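Local structure of metal-independent carbonic anhydrase (Nostoc sp. PCC 7120 = FACHB-418, 7C5W) at residues L75-L80 against R85-T90. The protein catalyses the hydration of carbon dioxide to bicarbonate without a metal cofactor, working as a homotetramer built as a dimer of dimers. Sequence-based numbering, arbitrary orientation.
Sequences LFKPTL and RTFRTT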
loop_
_atom_site.group_PDB
_atom_site.type_symbol
_atom_site.label_atom_id
_atom_site.label_comp_id
_atom_site.label_asym_id
_atom_site.label_seq_id
_atom_site.Cartn_x
_atom_site.Cartn_y
_atom_site.Cartn_z
ATOM N N LEU A 75 -12.858 0.397 12.890
ATOM C CA LEU A 75 -14.103 0.935 12.289
ATOM C C LEU A 75 -15.163 -0.176 12.302
ATOM O O LEU A 75 -15.380 -0.843 11.260
ATOM C CB LEU A 75 -13.798 1.451 10.884
ATOM C CG LEU A 75 -13.027 2.770 10.806
ATOM C CD1 LEU A 75 -11.712 2.706 11.571
ATOM C CD2 LEU A 75 -12.779 3.142 9.350
ATOM N N PHE A 76 -15.786 -0.369 13.469
ATOM C CA PHE A 76 -16.756 -1.457 13.753
ATOM C C PHE A 76 -18.150 -0.859 13.968
ATOM O O PHE A 76 -18.405 -0.224 15.025
ATOM C CB PHE A 76 -16.276 -2.273 14.953
ATOM C CG PHE A 76 -17.074 -3.515 15.247
ATOM C CD1 PHE A 76 -17.855 -4.110 14.268
ATOM C CD2 PHE A 76 -17.007 -4.117 16.497
ATOM C CE1 PHE A 76 -18.575 -5.263 14.543
ATOM C CE2 PHE A 76 -17.730 -5.268 16.767
ATOM C CZ PHE A 76 -18.507 -5.843 15.792
ATOM N N LYS A 77 -19.027 -1.025 12.979
ATOM C CA LYS A 77 -20.477 -0.735 13.130
ATOM C C LYS A 77 -21.205 -2.072 13.138
ATOM O O LYS A 77 -21.468 -2.647 12.081
ATOM C CB LYS A 77 -20.978 0.226 12.049
ATOM C CG LYS A 77 -22.406 0.716 12.266
ATOM C CD LYS A 77 -23.422 -0.131 11.534
ATOM C CE LYS A 77 -24.679 -0.435 12.314
ATOM N NZ LYS A 77 -25.384 -1.603 11.734
ATOM N N PRO A 78 -21.491 -2.629 14.340
ATOM C CA PRO A 78 -22.153 -3.931 14.465
ATOM C C PRO A 78 -23.608 -3.922 13.963
ATOM O O PRO A 78 -24.225 -2.869 13.940
ATOM C CB PRO A 78 -22.099 -4.225 15.971
ATOM C CG PRO A 78 -21.042 -3.282 16.508
ATOM C CD PRO A 78 -21.164 -2.046 15.645
ATOM N N THR A 79 -24.117 -5.087 13.550
ATOM C CA THR A 79 -25.496 -5.261 13.012
ATOM C C THR A 79 -26.513 -4.604 13.956
ATOM O O THR A 79 -27.243 -3.706 13.482
ATOM C CB THR A 79 -25.858 -6.738 12.812
ATOM O OG1 THR A 79 -24.752 -7.434 12.234
ATOM C CG2 THR A 79 -27.076 -6.914 11.937
ATOM N N LEU A 80 -26.541 -5.018 15.234
ATOM C CA LEU A 80 -27.653 -4.726 16.185
ATOM C C LEU A 80 -27.208 -3.736 17.269
ATOM O O LEU A 80 -27.728 -3.849 18.387
ATOM C CB LEU A 80 -28.126 -6.035 16.830
ATOM C CG LEU A 80 -28.724 -7.069 15.879
ATOM C CD1 LEU A 80 -29.392 -8.197 16.647
ATOM C CD2 LEU A 80 -29.713 -6.417 14.934
ATOM N N ARG A 85 -24.686 4.279 20.868
ATOM C CA ARG A 85 -23.401 3.526 20.950
ATOM C C ARG A 85 -23.247 2.689 19.676
ATOM O O ARG A 85 -23.107 1.442 19.772
ATOM C CB ARG A 85 -23.372 2.680 22.228
ATOM C CG ARG A 85 -23.188 3.506 23.497
ATOM C CD ARG A 85 -23.661 2.824 24.771
ATOM N NE ARG A 85 -24.355 3.764 25.643
ATOM C CZ ARG A 85 -25.675 3.834 25.788
ATOM N NH1 ARG A 85 -26.471 3.000 25.137
ATOM N NH2 ARG A 85 -26.196 4.738 26.596
ATOM N N THR A 86 -23.283 3.369 18.526
ATOM C CA THR A 86 -23.319 2.775 17.167
ATOM C C THR A 86 -21.928 2.248 16.787
ATOM O O THR A 86 -21.840 1.127 16.258
ATOM C CB THR A 86 -23.801 3.807 16.144
ATOM O OG1 THR A 86 -25.128 4.202 16.498
ATOM C CG2 THR A 86 -23.764 3.273 14.728
ATOM N N PHE A 87 -20.885 3.026 17.065
ATOM C CA PHE A 87 -19.505 2.762 16.589
ATOM C C PHE A 87 -18.656 2.221 17.743
ATOM O O PHE A 87 -18.418 2.949 18.702
ATOM C CB PHE A 87 -18.953 4.031 15.941
ATOM C CG PHE A 87 -19.830 4.551 14.833
ATOM C CD1 PHE A 87 -19.967 3.837 13.649
ATOM C CD2 PHE A 87 -20.547 5.732 14.985
ATOM C CE1 PHE A 87 -20.795 4.291 12.633
ATOM C CE2 PHE A 87 -21.370 6.187 13.963
ATOM C CZ PHE A 87 -21.488 5.469 12.787
ATOM N N ARG A 88 -18.217 0.965 17.627
ATOM C CA ARG A 88 -17.405 0.265 18.652
ATOM C C ARG A 88 -15.930 0.386 18.263
ATOM O O ARG A 88 -15.344 -0.604 17.779
ATOM C CB ARG A 88 -17.880 -1.184 18.816
ATOM C CG ARG A 88 -19.350 -1.319 19.201
ATOM C CD ARG A 88 -19.787 -0.430 20.365
ATOM N NE ARG A 88 -21.241 -0.414 20.542
ATOM C CZ ARG A 88 -21.933 -1.307 21.246
ATOM N NH1 ARG A 88 -21.316 -2.300 21.863
ATOM N NH2 ARG A 88 -23.245 -1.201 21.326
ATOM N N THR A 89 -15.347 1.555 18.523
ATOM C CA THR A 89 -13.943 1.911 18.178
ATOM C C THR A 89 -12.951 1.382 19.235
ATOM O O THR A 89 -11.731 1.387 18.960
ATOM C CB THR A 89 -13.857 3.422 17.947
ATOM O OG1 THR A 89 -14.374 4.110 19.089
ATOM C CG2 THR A 89 -14.659 3.850 16.743
ATOM N N THR A 90 -13.439 0.892 20.375
ATOM C CA THR A 90 -12.607 0.346 21.485
ATOM C C THR A 90 -12.882 -1.152 21.660
ATOM O O THR A 90 -14.006 -1.594 21.356
ATOM C CB THR A 90 -12.850 1.079 22.809
ATOM O OG1 THR A 90 -14.108 0.643 23.325
ATOM C CG2 THR A 90 -12.839 2.591 22.671
#
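F76 and R88 meet through one backbone hydrogen bond, R88 N to F76 O at 2.9 Å and nearly straight (162° at the hydrogen); F87 CA adds a C-H...O contact to the same oxygen. Beside this bond R88 CB packs obliquely against F76 CD2 (3.8 Å), while P78 CG sits over the centre of one face of the F76 ring. R88 CG touches P78 CG at 3.7 Å, and the bend at chi2 (-48°) carries the guanidinium back over its own segment, where NE (2.7 Å) and NH2 (3.1 Å) both grip R85 O side-on, in the guanidinium plane. NH1 forms a salt bridge with D108. A leucine in place of R88 would probably leave the D108 carboxylate without this charge mate and R85 O without these two donors. K77, its CG anti to the backbone N (chi1 -172°), brings CG against T86 CG2 (3.8 Å) and F87 CE1 (3.9 Å), which lie side by side; its NZ bonds S172 O. Strand 75-77 runs parallel to strand 165-173, whose H170 stacks on F76, and the 85-90 loop, which follows strand 75-77 in the chain, leads into helix 91-99, where P78 and the bicarbonate-binding T79 touch Y97, the other bicarbonate-binding residue.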